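Side-chain contact in microcompartments protein (Desulfitobacterium hafniense, PDB 3NWG), which probably serves as a shell protein of a bacterial microcompartment, each chain carrying two BMC domains in tandem: residues P79-L82 with T83-A87. Sequence-based numbering, arbitrary orientation.
Sequences PQVL and TAISA
Pro-79 O accepts the amide of Thr-83 at 3.3 Å, a main-chain bond of the first turn of helix 79-85. At the next position Gln-80 O is gripped twice, by Ala-84 N at 2.9 Å and by the hydroxyl OG1 of Thr-83 at 3.2 Å, a compact example of how a hydroxyl side chain folds back onto its own helix. Both donors reach this oxygen from the same face of its carbonyl plane, the hydroxyl from well above it, with a C=O...OG1 angle of 101°. Thr-83 achieves this with OG1 set between its own backbone N and carbonyl carbon (chi1 50°); an alanine here would probably leave Gln-80 O with the Ala-84 amide as its one donor within the helix. Val-81 is buried. Its CG1 meets Ile-85 CD1 at 3.7 Å, the two side chains lying side by side, and both rest on Ile-126, so this short helix, which follows the first BMC-domain sheet, packs against strand 122-127, at the edge of the second sheet within this chain. Leu-82 O receives Ser-86 N at 3.0 Å, nearly straight (N-H...O 174°), where the chain leaves helical geometry; Ser-86 OG also turns back, 3.1 Å from Leu-82 O and 3.0 Å from Thr-83 O.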
loop_
_atom_site.group_PDB
_atom_site.type_symbol
_atom_site.label_atom_id
_atom_site.label_comp_id
_atom_site.label_asym_id
_atom_site.label_seq_id
_atom_site.Cartn_x
_atom_site.Cartn_y
_atom_site.Cartn_z
ATOM N N PRO A 79 1.967 -27.911 -11.420
ATOM C CA PRO A 79 2.842 -26.745 -11.244
ATOM C C PRO A 79 2.108 -25.414 -11.154
ATOM O O PRO A 79 2.589 -24.502 -10.484
ATOM C CB PRO A 79 3.738 -26.760 -12.492
ATOM C CG PRO A 79 3.281 -27.901 -13.325
ATOM C CD PRO A 79 2.457 -28.805 -12.476
ATOM N N GLN A 80 0.955 -25.307 -11.812
ATOM C CA GLN A 80 0.219 -24.045 -11.866
ATOM C C GLN A 80 -0.490 -23.732 -10.571
ATOM O O GLN A 80 -0.669 -22.573 -10.238
ATOM C CB GLN A 80 -0.794 -24.049 -13.001
ATOM C CG GLN A 80 -0.194 -23.740 -14.357
ATOM C CD GLN A 80 -1.245 -23.423 -15.385
ATOM O OE1 GLN A 80 -1.969 -24.306 -15.855
ATOM N NE2 GLN A 80 -1.338 -22.150 -15.743
ATOM N N VAL A 81 -0.905 -24.766 -9.852
ATOM C CA VAL A 81 -1.474 -24.579 -8.530
ATOM C C VAL A 81 -0.481 -23.846 -7.623
ATOM O O VAL A 81 -0.853 -22.915 -6.904
ATOM C CB VAL A 81 -1.871 -25.914 -7.894
ATOM C CG1 VAL A 81 -2.305 -25.702 -6.451
ATOM C CG2 VAL A 81 -2.970 -26.599 -8.722
ATOM N N LEU A 82 0.785 -24.249 -7.679
ATOM C CA LEU A 82 1.797 -23.655 -6.815
ATOM C C LEU A 82 2.044 -22.199 -7.184
ATOM O O LEU A 82 1.977 -21.324 -6.327
ATOM C CB LEU A 82 3.096 -24.459 -6.845
ATOM C CG LEU A 82 2.933 -25.938 -6.501
ATOM C CD1 LEU A 82 4.142 -26.710 -6.959
ATOM C CD2 LEU A 82 2.643 -26.167 -5.010
ATOM N N THR A 83 2.301 -21.935 -8.459
ATOM C CA THR A 83 2.543 -20.565 -8.882
ATOM C C THR A 83 1.320 -19.665 -8.593
ATOM O O THR A 83 1.480 -18.525 -8.166
ATOM C CB THR A 83 3.007 -20.481 -10.364
ATOM O OG1 THR A 83 2.116 -21.227 -11.197
ATOM C CG2 THR A 83 4.406 -21.068 -10.532
ATOM N N ALA A 84 0.112 -20.190 -8.787
ATOM C CA ALA A 84 -1.110 -19.432 -8.518
ATOM C C ALA A 84 -1.202 -19.035 -7.052
ATOM O O ALA A 84 -1.460 -17.868 -6.744
ATOM C CB ALA A 84 -2.349 -20.215 -8.937
ATOM N N ILE A 85 -0.986 -20.007 -6.160
ATOM C CA ILE A 85 -0.999 -19.779 -4.708
ATOM C C ILE A 85 0.002 -18.690 -4.306
ATOM O O ILE A 85 -0.352 -17.728 -3.606
ATOM C CB ILE A 85 -0.719 -21.077 -3.921
ATOM C CG1 ILE A 85 -1.970 -21.943 -3.877
ATOM C CG2 ILE A 85 -0.299 -20.766 -2.496
ATOM C CD1 ILE A 85 -1.698 -23.392 -3.565
ATOM N N SER A 86 1.238 -18.836 -4.779
ATOM C CA SER A 86 2.303 -17.878 -4.498
ATOM C C SER A 86 2.140 -16.557 -5.275
ATOM O O SER A 86 3.131 -15.897 -5.595
ATOM C CB SER A 86 3.664 -18.513 -4.807
ATOM O OG SER A 86 3.775 -18.806 -6.188
ATOM N N ALA A 87 0.888 -16.189 -5.572
ATOM C CA ALA A 87 0.538 -14.932 -6.262
ATOM C C ALA A 87 1.549 -14.570 -7.345
ATOM O O ALA A 87 2.141 -13.490 -7.314
ATOM C CB ALA A 87 0.385 -13.779 -5.243
#